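Heme oxygenase 1 (Synechocystis sp., PDB 1WE1) binds heme and probably opens its ring with oxygen and reducing equivalents, yielding biliverdin IXalpha, carbon monoxide and ferrous iron. Local coordinates at residues Asn37-Leu42 with Gln85-Ser90; Asn45-Tyr50 with Asn75-Leu80; His63-His68 with Asn176-Asp181. All coordinates share one frame; numbering follows the deposited sequence.

Contacts 1 and 2 lie on the same pair of helices, 36-59 and 77-88, which run antiparallel, and their centres are 13 Å apart. Contact 2 is the shorter-range of the two in sequence and the more deeply buried; contact 1 lies further out, where helix 77-88 ends. Contact 3 joins two loops at the other end of the molecule, its centre 24 Å from that of contact 2 and 37 Å from that of contact 1. The axial His17 and the heme-binding Arg10, Tyr125, Lys168 and Arg172 lie outside all three contacts. The side chains of Tyr50, Tyr39 and Leu178 lie about 8, 10 and 13 Å from the bound heme, in contacts 2, 1 and 3 respectively.

Contact 1: residues Asn37-Leu42 with Gln85-Ser90; sequences NSYRKL and QFYYGS
The Arg40 side chain starts with CG anti to the backbone N (chi1 -170°) and runs stretched as far as CD, then bends at chi3 (69°); this turn lays the guanidinium flat on the ring of Tyr88. Tyr88 has its own CG beside the backbone N, which swings the ring across to helix 36-59. The two flat groups are nearly parallel, with planes 10° apart and centres 4.1 Å apart, a stack of guanidinium on ring. The methylenes share the same face: Arg40 CD sits 3.7 Å from the centroid of the Tyr88 ring, almost straight above it, as a CH-pi contact. Stacking fixes the rotation of the guanidinium, and its edge is used as well. Arg40 NH1 donates to Tyr87 O at 2.9 Å, nearly straight and within the guanidinium plane. Lys36 NZ also hydrogen-bonds to this carbonyl, so two cationic groups gather at the C-terminal end of helix 77-88, where they would probably be favoured by the helix dipole; Gly89, with positive phi, then leaves the helix.

The CB of Tyr87 is directed at helix 36-59 and packs 3.4 Å from Arg40 CG. Further along, the edge of the Tyr39 ring approaches the Tyr87 face as an offset edge-to-face pair, with centroids 5.6 Å apart and Tyr39 CE1 3.7 Å from Tyr87 CZ. Both hydroxyls have partners outside the pair: Tyr39 OH hydrogen-bonds to Tyr156 OH, and Tyr87 OH to Gly152 O. Glu95 of helix 92-95 touches Tyr88. Away from the heme-binding residues, the arrangement ties the early part of helix 36-59 to the end of helix 77-88, an antiparallel helix pair within the all-helical heme oxygenase fold.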
loop_
_atom_site.group_PDB
_atom_site.type_symbol
_atom_site.label_atom_id
_atom_site.label_comp_id
_atom_site.label_asym_id
_atom_site.label_seq_id
_atom_site.Cartn_x
_atom_site.Cartn_y
_atom_site.Cartn_z
ATOM N N ASN A 37 1.553 7.183 16.896
ATOM C CA ASN A 37 1.001 5.921 17.382
ATOM C C ASN A 37 0.007 5.186 16.499
ATOM O O ASN A 37 0.084 3.966 16.377
ATOM C CB ASN A 37 0.426 6.103 18.783
ATOM C CG ASN A 37 1.483 6.512 19.774
ATOM O OD1 ASN A 37 2.523 5.855 19.897
ATOM N ND2 ASN A 37 1.239 7.608 20.480
ATOM N N SER A 38 -0.930 5.897 15.887
ATOM C CA SER A 38 -1.878 5.215 15.027
ATOM C C SER A 38 -1.198 4.873 13.687
ATOM O O SER A 38 -1.299 3.745 13.211
ATOM C CB SER A 38 -3.132 6.076 14.824
ATOM O OG SER A 38 -2.811 7.384 14.394
ATOM N N TYR A 39 -0.471 5.831 13.115
ATOM C CA TYR A 39 0.221 5.627 11.842
ATOM C C TYR A 39 1.242 4.502 11.938
ATOM O O TYR A 39 1.589 3.867 10.957
ATOM C CB TYR A 39 0.910 6.929 11.417
ATOM C CG TYR A 39 1.823 6.811 10.211
ATOM C CD1 TYR A 39 3.154 6.417 10.353
ATOM C CD2 TYR A 39 1.348 7.078 8.921
ATOM C CE1 TYR A 39 3.990 6.287 9.241
ATOM C CE2 TYR A 39 2.174 6.951 7.804
ATOM C CZ TYR A 39 3.489 6.557 7.970
ATOM O OH TYR A 39 4.296 6.427 6.870
ATOM N N ARG A 40 1.718 4.265 13.144
ATOM C CA ARG A 40 2.706 3.232 13.413
ATOM C C ARG A 40 2.070 1.848 13.211
ATOM O O ARG A 40 2.725 0.895 12.784
ATOM C CB ARG A 40 3.183 3.404 14.866
ATOM C CG ARG A 40 4.379 2.586 15.258
ATOM C CD ARG A 40 4.964 3.037 16.583
ATOM N NE ARG A 40 4.125 2.749 17.739
ATOM C CZ ARG A 40 4.617 2.580 18.967
ATOM N NH1 ARG A 40 5.927 2.671 19.167
ATOM N NH2 ARG A 40 3.816 2.324 19.995
ATOM N N LYS A 41 0.782 1.751 13.527
ATOM C CA LYS A 41 0.061 0.499 13.392
ATOM C C LYS A 41 -0.247 0.200 11.929
ATOM O O LYS A 41 -0.337 -0.964 11.523
ATOM C CB LYS A 41 -1.220 0.546 14.231
ATOM C CG LYS A 41 -0.939 0.730 15.723
ATOM C CD LYS A 41 -2.139 0.404 16.617
ATOM C CE LYS A 41 -1.706 0.363 18.088
ATOM N NZ LYS A 41 -2.678 -0.303 19.011
ATOM N N LEU A 42 -0.396 1.258 11.138
ATOM C CA LEU A 42 -0.657 1.111 9.716
ATOM C C LEU A 42 0.589 0.509 9.083
ATOM O O LEU A 42 0.509 -0.422 8.282
ATOM C CB LEU A 42 -0.947 2.468 9.090
ATOM C CG LEU A 42 -1.381 2.414 7.628
ATOM C CD1 LEU A 42 -2.709 1.683 7.542
ATOM C CD2 LEU A 42 -1.506 3.830 7.070
ATOM N N GLN A 85 11.555 -0.104 12.679
ATOM C CA GLN A 85 12.710 0.096 13.538
ATOM C C GLN A 85 12.645 1.508 14.119
ATOM O O GLN A 85 12.861 1.713 15.311
ATOM C CB GLN A 85 13.993 -0.065 12.719
ATOM C CG GLN A 85 15.263 0.344 13.449
ATOM C CD GLN A 85 15.972 -0.826 14.083
ATOM O OE1 GLN A 85 15.500 -1.401 15.060
ATOM N NE2 GLN A 85 17.118 -1.193 13.523
ATOM N N PHE A 86 12.338 2.474 13.263
ATOM C CA PHE A 86 12.243 3.867 13.658
ATOM C C PHE A 86 11.063 4.168 14.601
ATOM O O PHE A 86 11.223 4.877 15.601
ATOM C CB PHE A 86 12.145 4.749 12.408
ATOM C CG PHE A 86 11.891 6.196 12.711
ATOM C CD1 PHE A 86 12.931 7.028 13.124
ATOM C CD2 PHE A 86 10.601 6.711 12.652
ATOM C CE1 PHE A 86 12.690 8.359 13.483
ATOM C CE2 PHE A 86 10.346 8.034 13.007
ATOM C CZ PHE A 86 11.397 8.862 13.427
ATOM N N TYR A 87 9.883 3.639 14.291
ATOM C CA TYR A 87 8.706 3.879 15.115
ATOM C C TYR A 87 8.627 3.018 16.366
ATOM O O TYR A 87 8.049 3.432 17.370
ATOM C CB TYR A 87 7.441 3.678 14.285
ATOM C CG TYR A 87 7.260 4.739 13.241
ATOM C CD1 TYR A 87 7.533 4.482 11.905
ATOM C CD2 TYR A 87 6.880 6.019 13.599
ATOM C CE1 TYR A 87 7.434 5.483 10.953
ATOM C CE2 TYR A 87 6.781 7.027 12.665
ATOM C CZ TYR A 87 7.057 6.758 11.338
ATOM O OH TYR A 87 6.946 7.770 10.406
ATOM N N TYR A 88 9.206 1.822 16.307
ATOM C CA TYR A 88 9.175 0.901 17.438
ATOM C C TYR A 88 10.511 0.715 18.131
ATOM O O TYR A 88 10.553 0.382 19.320
ATOM C CB TYR A 88 8.668 -0.470 16.990
ATOM C CG TYR A 88 7.179 -0.517 16.781
ATOM C CD1 TYR A 88 6.298 -0.554 17.870
ATOM C CD2 TYR A 88 6.643 -0.503 15.499
ATOM C CE1 TYR A 88 4.925 -0.574 17.678
ATOM C CE2 TYR A 88 5.280 -0.524 15.297
ATOM C CZ TYR A 88 4.424 -0.557 16.383
ATOM O OH TYR A 88 3.071 -0.549 16.155
ATOM N N GLY A 89 11.597 0.899 17.393
ATOM C CA GLY A 89 12.907 0.729 17.986
ATOM C C GLY A 89 13.441 -0.676 17.800
ATOM O O GLY A 89 12.771 -1.538 17.234
ATOM N N SER A 90 14.650 -0.910 18.300
ATOM C CA SER A 90 15.321 -2.196 18.179
ATOM C C SER A 90 14.514 -3.448 18.484
ATOM O O SER A 90 14.746 -4.484 17.867
ATOM C CB SER A 90 16.590 -2.195 19.029
ATOM O OG SER A 90 17.527 -1.273 18.504
#

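Contact 2: residues Asn45-Tyr50 with Asn75-Leu80; sequences NLYFVY and NRKQSL
Arg76 meets Tyr50 where the chain enters helix 77-88, which packs antiparallel to helix 36-59 in the all-helical heme oxygenase fold. Arg76 CB lies over one face of the Tyr50 ring, 3.9 Å from the centroid, in a CH-pi contact. Next along the side chain, Arg76 CG is 3.6 Å from Tyr50 CE1. The two side chains start side by side, but bends at chi2 (-63°) and chi3 (70°) take the guanidinium away from the ring and back over its own backbone. There Arg76 NH2 hydrogen-bonds to Asn75 O at 3.1 Å, with the donor well above the carbonyl plane. Arg76 NE is hydrogen-bonded to Leu74 O and NH1 to the carbonyls of Phe155 and Glu157, so the buried charge is held largely by carbonyl groups, while the Tyr50 hydroxyl is hydrogen-bonded to Asp131 and Arg127 of helix 120-146.

Lys77 follows, fully extended. It crosses the Tyr47 ring at a slant, with Lys77 CE 3.9 Å from Tyr47 OH, a hydroxyl hydrogen-bonded to Glu81. The backbone N atoms of Arg76 and Lys77 both hydrogen-bond to Glu54, one to each carboxylate oxygen, and this pins the start of helix 77-88 to a later turn of helix 36-59. Within the first turn, Ser79 OG donates to Arg76 O at 3.0 Å, and Leu80 N shares that acceptor.

Leu80 closes the contact. Its CB comes to the edge of the Tyr47 ring; the Leu80 and Tyr50 side chains cross at about a right angle, and CD2 packs on the backbone of helix 36-59. That one methyl carbon, Leu80 CD2, lies 3.6 Å from Tyr47 N, 3.7 Å from Tyr50 CD2 and 3.9 Å from Leu46 CB.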
loop_
_atom_site.group_PDB
_atom_site.type_symbol
_atom_site.label_atom_id
_atom_site.label_comp_id
_atom_site.label_asym_id
_atom_site.label_seq_id
_atom_site.Cartn_x
_atom_site.Cartn_y
_atom_site.Cartn_z
ATOM N N ASN A 45 0.822 -3.105 9.712
ATOM C CA ASN A 45 -0.030 -3.882 8.822
ATOM C C ASN A 45 0.550 -4.009 7.401
ATOM O O ASN A 45 0.749 -5.124 6.905
ATOM C CB ASN A 45 -1.431 -3.290 8.763
ATOM C CG ASN A 45 -2.284 -3.697 9.956
ATOM O OD1 ASN A 45 -2.064 -4.742 10.583
ATOM N ND2 ASN A 45 -3.281 -2.884 10.260
ATOM N N LEU A 46 0.833 -2.884 6.749
ATOM C CA LEU A 46 1.386 -2.946 5.403
ATOM C C LEU A 46 2.612 -3.847 5.389
ATOM O O LEU A 46 2.856 -4.564 4.427
ATOM C CB LEU A 46 1.756 -1.549 4.907
ATOM C CG LEU A 46 0.540 -0.634 4.809
ATOM C CD1 LEU A 46 0.941 0.710 4.229
ATOM C CD2 LEU A 46 -0.503 -1.297 3.934
ATOM N N TYR A 47 3.377 -3.817 6.471
ATOM C CA TYR A 47 4.557 -4.653 6.573
ATOM C C TYR A 47 4.195 -6.119 6.286
ATOM O O TYR A 47 4.890 -6.793 5.533
ATOM C CB TYR A 47 5.162 -4.524 7.974
ATOM C CG TYR A 47 6.221 -5.551 8.267
ATOM C CD1 TYR A 47 7.445 -5.526 7.611
ATOM C CD2 TYR A 47 5.979 -6.582 9.166
ATOM C CE1 TYR A 47 8.399 -6.511 7.842
ATOM C CE2 TYR A 47 6.927 -7.571 9.402
ATOM C CZ TYR A 47 8.128 -7.532 8.740
ATOM O OH TYR A 47 9.060 -8.529 8.968
ATOM N N PHE A 48 3.107 -6.610 6.879
ATOM C CA PHE A 48 2.695 -8.000 6.665
ATOM C C PHE A 48 2.097 -8.229 5.280
ATOM O O PHE A 48 2.321 -9.268 4.661
ATOM C CB PHE A 48 1.687 -8.436 7.733
ATOM C CG PHE A 48 2.236 -8.383 9.133
ATOM C CD1 PHE A 48 1.915 -7.330 9.984
ATOM C CD2 PHE A 48 3.115 -9.370 9.587
ATOM C CE1 PHE A 48 2.461 -7.256 11.263
ATOM C CE2 PHE A 48 3.671 -9.307 10.867
ATOM C CZ PHE A 48 3.344 -8.245 11.709
ATOM N N VAL A 49 1.343 -7.255 4.790
ATOM C CA VAL A 49 0.737 -7.397 3.482
ATOM C C VAL A 49 1.799 -7.464 2.404
ATOM O O VAL A 49 1.746 -8.329 1.536
ATOM C CB VAL A 49 -0.206 -6.235 3.178
ATOM C CG1 VAL A 49 -0.789 -6.407 1.765
ATOM C CG2 VAL A 49 -1.320 -6.179 4.234
ATOM N N TYR A 50 2.769 -6.554 2.446
ATOM C CA TYR A 50 3.832 -6.568 1.444
ATOM C C TYR A 50 4.671 -7.815 1.565
ATOM O O TYR A 50 5.117 -8.355 0.566
ATOM C CB TYR A 50 4.718 -5.335 1.563
ATOM C CG TYR A 50 4.114 -4.115 0.921
ATOM C CD1 TYR A 50 4.323 -3.833 -0.439
ATOM C CD2 TYR A 50 3.322 -3.240 1.663
ATOM C CE1 TYR A 50 3.753 -2.695 -1.034
ATOM C CE2 TYR A 50 2.753 -2.102 1.076
ATOM C CZ TYR A 50 2.974 -1.837 -0.261
ATOM O OH TYR A 50 2.437 -0.701 -0.809
ATOM N N ASN A 75 9.784 -3.982 -4.430
ATOM C CA ASN A 75 9.730 -4.532 -3.068
ATOM C C ASN A 75 9.834 -3.514 -1.913
ATOM O O ASN A 75 10.827 -2.802 -1.758
ATOM C CB ASN A 75 10.782 -5.644 -2.906
ATOM C CG ASN A 75 10.430 -6.904 -3.711
ATOM O OD1 ASN A 75 11.123 -7.918 -3.643
ATOM N ND2 ASN A 75 9.354 -6.832 -4.477
ATOM N N ARG A 76 8.780 -3.463 -1.104
ATOM C CA ARG A 76 8.701 -2.543 0.024
ATOM C C ARG A 76 8.986 -3.193 1.391
ATOM O O ARG A 76 9.194 -2.490 2.372
ATOM C CB ARG A 76 7.301 -1.897 0.084
ATOM C CG ARG A 76 6.886 -1.020 -1.103
ATOM C CD ARG A 76 7.778 0.216 -1.282
ATOM N NE ARG A 76 9.111 -0.150 -1.749
ATOM C CZ ARG A 76 10.166 0.659 -1.734
ATOM N NH1 ARG A 76 10.058 1.898 -1.270
ATOM N NH2 ARG A 76 11.338 0.225 -2.178
ATOM N N LYS A 77 9.006 -4.517 1.469
ATOM C CA LYS A 77 9.206 -5.155 2.765
ATOM C C LYS A 77 10.361 -4.596 3.608
ATOM O O LYS A 77 10.147 -4.153 4.743
ATOM C CB LYS A 77 9.377 -6.664 2.615
ATOM C CG LYS A 77 9.359 -7.360 3.958
ATOM C CD LYS A 77 9.815 -8.794 3.851
ATOM C CE LYS A 77 9.810 -9.467 5.217
ATOM N NZ LYS A 77 10.313 -10.867 5.084
ATOM N N GLN A 78 11.574 -4.622 3.058
ATOM C CA GLN A 78 12.756 -4.127 3.762
ATOM C C GLN A 78 12.651 -2.661 4.203
ATOM O O GLN A 78 12.960 -2.330 5.349
ATOM C CB GLN A 78 14.005 -4.306 2.892
ATOM C CG GLN A 78 14.358 -5.757 2.558
ATOM C CD GLN A 78 13.241 -6.494 1.815
ATOM O OE1 GLN A 78 12.526 -5.913 0.981
ATOM N NE2 GLN A 78 13.098 -7.787 2.105
ATOM N N SER A 79 12.223 -1.783 3.301
ATOM C CA SER A 79 12.098 -0.370 3.636
ATOM C C SER A 79 11.096 -0.193 4.767
ATOM O O SER A 79 11.256 0.679 5.621
ATOM C CB SER A 79 11.655 0.446 2.409
ATOM O OG SER A 79 10.266 0.305 2.143
ATOM N N LEU A 80 10.067 -1.037 4.774
ATOM C CA LEU A 80 9.026 -0.997 5.789
ATOM C C LEU A 80 9.584 -1.519 7.123
ATOM O O LEU A 80 9.131 -1.118 8.207
ATOM C CB LEU A 80 7.840 -1.839 5.319
ATOM C CG LEU A 80 6.410 -1.276 5.333
ATOM C CD1 LEU A 80 6.369 0.218 5.101
ATOM C CD2 LEU A 80 5.621 -1.997 4.261
#

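Contact 3: residues His63-His68 with Asn176-Asp181; sequences HPILSH and NDLPID
His68 and Pro179 approach each other from opposite directions, the proline meeting one face of the imidazole. Pro179 is the centre of an inverse gamma turn in the loop between helices 164-176 and 182-205, closed by Ile180 N hydrogen-bonding to Leu178 O at 2.8 Å. Pro179 CB is directed at the loop that follows helix 36-59. Pro179 CD stands 4.1 Å from the centroid of the His68 ring, 23° off the normal, a CH-pi contact displaced toward the rim. Leu178 slides past His68 in the reverse sense, bringing Leu178 CD1 to 3.4 Å from His68 CB. The imidazole is steadied from its own loop by His68 ND1 donating to Ser67 OG, which in turn donates to His63 O at 2.8 Å.

Ile65 meets the proline at CG, next to the CD that faces His68. With CG1 beside the backbone N (chi1 -67°), it passes antiparallel to Pro179, Ile65 CG1 being 4.0 Å from Pro179 CG. Beyond it, Ile180 lies across Ile65 at about a right angle, and also packs on Leu5 and on helix 182-205, which Asp181 begins as N-cap through Thr184 N. The link between the two loops is largely apolar and lies at the surface, its far end marked by Ile65 CD1 touching Ile180 CG2 at 3.6 Å.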
loop_
_atom_site.group_PDB
_atom_site.type_symbol
_atom_site.label_atom_id
_atom_site.label_comp_id
_atom_site.label_asym_id
_atom_site.label_seq_id
_atom_site.Cartn_x
_atom_site.Cartn_y
_atom_site.Cartn_z
ATOM N N HIS A 63 6.272 -17.149 -14.065
ATOM C CA HIS A 63 4.919 -17.564 -14.425
ATOM C C HIS A 63 4.509 -16.872 -15.732
ATOM O O HIS A 63 4.908 -15.740 -15.999
ATOM C CB HIS A 63 3.972 -17.210 -13.268
ATOM C CG HIS A 63 2.516 -17.410 -13.563
ATOM N ND1 HIS A 63 1.738 -16.442 -14.165
ATOM C CD2 HIS A 63 1.685 -18.445 -13.295
ATOM C CE1 HIS A 63 0.492 -16.872 -14.251
ATOM N NE2 HIS A 63 0.431 -18.085 -13.730
ATOM N N PRO A 64 3.726 -17.562 -16.576
ATOM C CA PRO A 64 3.264 -17.023 -17.861
ATOM C C PRO A 64 2.728 -15.588 -17.828
ATOM O O PRO A 64 2.922 -14.824 -18.780
ATOM C CB PRO A 64 2.208 -18.035 -18.287
ATOM C CG PRO A 64 2.811 -19.318 -17.813
ATOM C CD PRO A 64 3.280 -18.957 -16.410
ATOM N N ILE A 65 2.059 -15.225 -16.736
ATOM C CA ILE A 65 1.498 -13.883 -16.601
ATOM C C ILE A 65 2.278 -12.979 -15.659
ATOM O O ILE A 65 2.832 -11.975 -16.092
ATOM C CB ILE A 65 0.032 -13.936 -16.131
ATOM C CG1 ILE A 65 -0.838 -14.553 -17.230
ATOM C CG2 ILE A 65 -0.465 -12.535 -15.781
ATOM C CD1 ILE A 65 -2.304 -14.687 -16.848
ATOM N N LEU A 66 2.325 -13.338 -14.378
ATOM C CA LEU A 66 3.023 -12.539 -13.362
ATOM C C LEU A 66 4.465 -12.113 -13.684
ATOM O O LEU A 66 4.910 -11.043 -13.256
ATOM C CB LEU A 66 2.992 -13.268 -12.008
ATOM C CG LEU A 66 1.744 -13.124 -11.114
ATOM C CD1 LEU A 66 0.712 -12.201 -11.747
ATOM C CD2 LEU A 66 1.143 -14.490 -10.860
ATOM N N SER A 67 5.183 -12.941 -14.434
ATOM C CA SER A 67 6.568 -12.645 -14.805
ATOM C C SER A 67 6.699 -11.295 -15.499
ATOM O O SER A 67 7.779 -10.705 -15.527
ATOM C CB SER A 67 7.113 -13.732 -15.739
ATOM O OG SER A 67 6.479 -13.681 -17.011
ATOM N N HIS A 68 5.595 -10.828 -16.071
ATOM C CA HIS A 68 5.553 -9.555 -16.784
ATOM C C HIS A 68 5.535 -8.358 -15.837
ATOM O O HIS A 68 6.038 -7.286 -16.175
ATOM C CB HIS A 68 4.317 -9.499 -17.694
ATOM C CG HIS A 68 4.385 -10.415 -18.880
ATOM N ND1 HIS A 68 4.676 -11.759 -18.773
ATOM C CD2 HIS A 68 4.173 -10.182 -20.197
ATOM C CE1 HIS A 68 4.639 -12.313 -19.973
ATOM N NE2 HIS A 68 4.336 -11.377 -20.853
ATOM N N ASN A 176 -0.154 -3.705 -20.158
ATOM C CA ASN A 176 -0.780 -3.671 -21.476
ATOM C C ASN A 176 -0.294 -4.754 -22.439
ATOM O O ASN A 176 -0.850 -4.917 -23.526
ATOM C CB ASN A 176 -0.580 -2.297 -22.112
ATOM C CG ASN A 176 -1.308 -1.203 -21.361
ATOM O OD1 ASN A 176 -2.528 -1.257 -21.184
ATOM N ND2 ASN A 176 -0.563 -0.200 -20.908
ATOM N N ASP A 177 0.745 -5.484 -22.043
ATOM C CA ASP A 177 1.275 -6.558 -22.873
ATOM C C ASP A 177 1.048 -7.899 -22.188
ATOM O O ASP A 177 1.766 -8.868 -22.444
ATOM C CB ASP A 177 2.778 -6.373 -23.134
ATOM C CG ASP A 177 3.106 -5.040 -23.792
ATOM O OD1 ASP A 177 2.303 -4.566 -24.629
ATOM O OD2 ASP A 177 4.178 -4.470 -23.481
ATOM N N LEU A 178 0.043 -7.953 -21.320
ATOM C CA LEU A 178 -0.277 -9.178 -20.589
ATOM C C LEU A 178 -1.143 -10.139 -21.395
ATOM O O LEU A 178 -2.161 -9.746 -21.966
ATOM C CB LEU A 178 -0.987 -8.835 -19.274
ATOM C CG LEU A 178 -0.168 -8.907 -17.982
ATOM C CD1 LEU A 178 1.198 -8.275 -18.177
ATOM C CD2 LEU A 178 -0.937 -8.213 -16.869
ATOM N N PRO A 179 -0.739 -11.419 -21.449
ATOM C CA PRO A 179 -1.450 -12.478 -22.174
ATOM C C PRO A 179 -2.754 -12.908 -21.499
ATOM O O PRO A 179 -2.876 -14.040 -21.029
ATOM C CB PRO A 179 -0.421 -13.605 -22.219
ATOM C CG PRO A 179 0.331 -13.421 -20.936
ATOM C CD PRO A 179 0.528 -11.926 -20.887
ATOM N N ILE A 180 -3.733 -12.010 -21.458
ATOM C CA ILE A 180 -5.010 -12.327 -20.828
ATOM C C ILE A 180 -6.198 -11.909 -21.690
ATOM O O ILE A 180 -6.074 -11.022 -22.536
ATOM C CB ILE A 180 -5.149 -11.631 -19.446
ATOM C CG1 ILE A 180 -5.201 -10.108 -19.625
ATOM C CG2 ILE A 180 -3.984 -12.023 -18.546
ATOM C CD1 ILE A 180 -5.518 -9.346 -18.361
ATOM N N ASP A 181 -7.345 -12.551 -21.469
ATOM C CA ASP A 181 -8.554 -12.223 -22.218
ATOM C C ASP A 181 -9.419 -11.230 -21.439
ATOM O O ASP A 181 -9.523 -11.307 -20.217
ATOM C CB ASP A 181 -9.365 -13.492 -22.543
ATOM C CG ASP A 181 -9.901 -14.196 -21.300
ATOM O OD1 ASP A 181 -10.522 -13.524 -20.451
ATOM O OD2 ASP A 181 -9.719 -15.429 -21.181
#